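Local atomic coordinates of ADP-ribosylating toxin CARDS (Mycoplasma pneumoniae, PDB entry 4TLV), a protein that transfers the ADP-ribosyl group of NAD(+) onto multiple target proteins in vitro and causes vacuolation of mammalian cells as the main virulence factor of its bacterium. Residues Glu273-Tyr278 with Ala429-Met434. Sequence-based numbering, arbitrary orientation.
Sequences EDTPVY and AQFVTM. With ACT (acetate ion), chain M.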
loop_
_atom_site.group_PDB
_atom_site.type_symbol
_atom_site.label_atom_id
_atom_site.label_comp_id
_atom_site.label_asym_id
_atom_site.label_seq_id
_atom_site.Cartn_x
_atom_site.Cartn_y
_atom_site.Cartn_z
ATOM N N GLU A 273 14.170 -0.035 -15.827
ATOM C CA GLU A 273 14.323 0.654 -17.105
ATOM C C GLU A 273 13.089 1.498 -17.332
ATOM O O GLU A 273 12.014 1.169 -16.839
ATOM C CB GLU A 273 14.422 -0.352 -18.269
ATOM C CG GLU A 273 15.566 -1.336 -18.161
ATOM C CD GLU A 273 15.353 -2.608 -18.997
ATOM O OE1 GLU A 273 14.214 -2.865 -19.489
ATOM O OE2 GLU A 273 16.336 -3.360 -19.139
ATOM N N ASP A 274 13.246 2.582 -18.081
ATOM C CA ASP A 274 12.123 3.424 -18.462
ATOM C C ASP A 274 11.343 2.750 -19.581
ATOM O O ASP A 274 11.905 2.438 -20.632
ATOM C CB ASP A 274 12.630 4.788 -18.934
ATOM C CG ASP A 274 13.153 5.651 -17.795
ATOM O OD1 ASP A 274 12.904 5.330 -16.609
ATOM O OD2 ASP A 274 13.793 6.671 -18.101
ATOM N N THR A 275 10.057 2.514 -19.363
ATOM C CA THR A 275 9.247 1.813 -20.352
ATOM C C THR A 275 8.020 2.622 -20.764
ATOM O O THR A 275 7.193 2.981 -19.916
ATOM C CB THR A 275 8.745 0.451 -19.795
ATOM O OG1 THR A 275 7.986 0.671 -18.596
ATOM C CG2 THR A 275 9.913 -0.468 -19.449
ATOM N N PRO A 276 7.883 2.902 -22.066
ATOM C CA PRO A 276 6.591 3.402 -22.551
ATOM C C PRO A 276 5.593 2.243 -22.563
ATOM O O PRO A 276 5.993 1.088 -22.394
ATOM C CB PRO A 276 6.911 3.841 -23.985
ATOM C CG PRO A 276 8.044 2.936 -24.387
ATOM C CD PRO A 276 8.898 2.888 -23.137
ATOM N N VAL A 277 4.312 2.544 -22.759
ATOM C CA VAL A 277 3.270 1.537 -22.675
ATOM C C VAL A 277 2.432 1.533 -23.952
ATOM O O VAL A 277 1.874 2.566 -24.343
ATOM C CB VAL A 277 2.336 1.798 -21.471
ATOM C CG1 VAL A 277 1.261 0.718 -21.394
ATOM C CG2 VAL A 277 3.168 1.857 -20.157
ATOM N N TYR A 278 2.351 0.361 -24.577
ATOM C CA TYR A 278 1.608 0.161 -25.825
ATOM C C TYR A 278 0.430 -0.776 -25.634
ATOM O O TYR A 278 0.580 -1.862 -25.088
ATOM C CB TYR A 278 2.521 -0.457 -26.883
ATOM C CG TYR A 278 3.583 0.467 -27.418
ATOM C CD1 TYR A 278 4.723 0.748 -26.681
ATOM C CD2 TYR A 278 3.453 1.039 -28.672
ATOM C CE1 TYR A 278 5.701 1.584 -27.176
ATOM C CE2 TYR A 278 4.427 1.875 -29.187
ATOM C CZ TYR A 278 5.546 2.149 -28.431
ATOM O OH TYR A 278 6.506 2.978 -28.939
ATOM N N ALA A 429 9.177 -5.896 -21.200
ATOM C CA ALA A 429 8.542 -6.926 -20.382
ATOM C C ALA A 429 8.359 -6.510 -18.924
ATOM O O ALA A 429 7.397 -6.925 -18.269
ATOM C CB ALA A 429 9.345 -8.238 -20.458
ATOM N N GLN A 430 9.278 -5.702 -18.400
ATOM C CA GLN A 430 9.209 -5.403 -16.966
ATOM C C GLN A 430 8.029 -4.503 -16.605
ATOM O O GLN A 430 7.624 -4.447 -15.452
ATOM C CB GLN A 430 10.527 -4.836 -16.423
ATOM C CG GLN A 430 10.812 -3.406 -16.833
ATOM C CD GLN A 430 12.121 -2.937 -16.254
ATOM O OE1 GLN A 430 12.061 -1.931 -15.394
ATOM N NE2 GLN A 430 13.183 -3.500 -16.560
ATOM N N PHE A 431 7.441 -3.829 -17.587
ATOM C CA PHE A 431 6.277 -3.018 -17.263
ATOM C C PHE A 431 5.185 -3.824 -16.565
ATOM O O PHE A 431 4.545 -3.345 -15.626
ATOM C CB PHE A 431 5.674 -2.294 -18.475
ATOM C CG PHE A 431 4.511 -1.434 -18.095
ATOM C CD1 PHE A 431 4.713 -0.285 -17.361
ATOM C CD2 PHE A 431 3.212 -1.809 -18.399
ATOM C CE1 PHE A 431 3.630 0.504 -16.965
ATOM C CE2 PHE A 431 2.148 -1.021 -18.016
ATOM C CZ PHE A 431 2.365 0.133 -17.291
ATOM N N VAL A 432 4.970 -5.063 -17.008
ATOM C CA VAL A 432 3.881 -5.864 -16.465
ATOM C C VAL A 432 4.273 -6.651 -15.209
ATOM O O VAL A 432 3.714 -7.716 -14.924
ATOM C CB VAL A 432 3.255 -6.777 -17.544
ATOM C CG1 VAL A 432 2.682 -5.907 -18.677
ATOM C CG2 VAL A 432 4.282 -7.764 -18.077
ATOM N N THR A 433 5.215 -6.089 -14.448
ATOM C CA THR A 433 5.611 -6.600 -13.148
ATOM C C THR A 433 5.615 -5.426 -12.164
ATOM O O THR A 433 5.692 -4.286 -12.569
ATOM C CB THR A 433 7.021 -7.222 -13.187
ATOM O OG1 THR A 433 7.981 -6.205 -13.462
ATOM C CG2 THR A 433 7.102 -8.301 -14.290
ATOM N N MET A 434 5.544 -5.709 -10.872
ATOM C CA MET A 434 5.412 -4.647 -9.883
ATOM C C MET A 434 6.760 -4.290 -9.258
ATOM O O MET A 434 7.335 -5.080 -8.518
ATOM C CB MET A 434 4.387 -5.062 -8.811
ATOM C CG MET A 434 2.957 -5.053 -9.310
ATOM S SD MET A 434 1.844 -5.867 -8.159
ATOM C CE MET A 434 1.917 -7.523 -8.752
HETATM C C ACT M . 11.563 -6.927 -24.148
HETATM O O ACT M . 11.399 -6.556 -22.960
HETATM O OXT ACT M . 12.745 -7.062 -24.541
HETATM C CH3 ACT M . 10.403 -7.204 -25.056
#
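Gln430 and Phe431, on a short 3-10 turn of 429-434, pack against the segment 273-278 in a buried contact, apolar at one end and polar at the other. It joins the entry to the beta-trefoil D2 domain, just before strand 278-281, to the loop that follows strand 415-421. At the apolar end Val277 sets CG2 over one face of the Phe431 ring, a CH-pi contact 3.5 Å from the centroid and 16° off the normal. Phe431 has CG anti to the backbone N (chi1 -178°), which brings that face against Val277; Ile420 and Phe315 touch both side chains. Thr275 lies between the two ends: its OG1 comes obliquely to CD1 of Phe431 at 3.6 Å and makes a weak hydrogen bond with the carbonyl O of Phe315. At the polar end the backbone N of Glu273 gives a hydrogen bond of 2.9 Å to OE1 of Gln430, approaching from above the carbonyl plane. NE2 of the same amide donates to the carbonyl O of Glu271. The carboxylate of Glu273 lies nearly parallel to this amide, 12° between planes, but Glu273 OE1 and Gln430 NE2 are badly angled for a hydrogen bond; Glu273 OE2 is hydrogen-bonded to NE2 of His163. The amide thus uses both its oxygen and its nitrogen on main chain of the otherwise solvent-exposed KELED trafficking motif, which should fix which way round it sits.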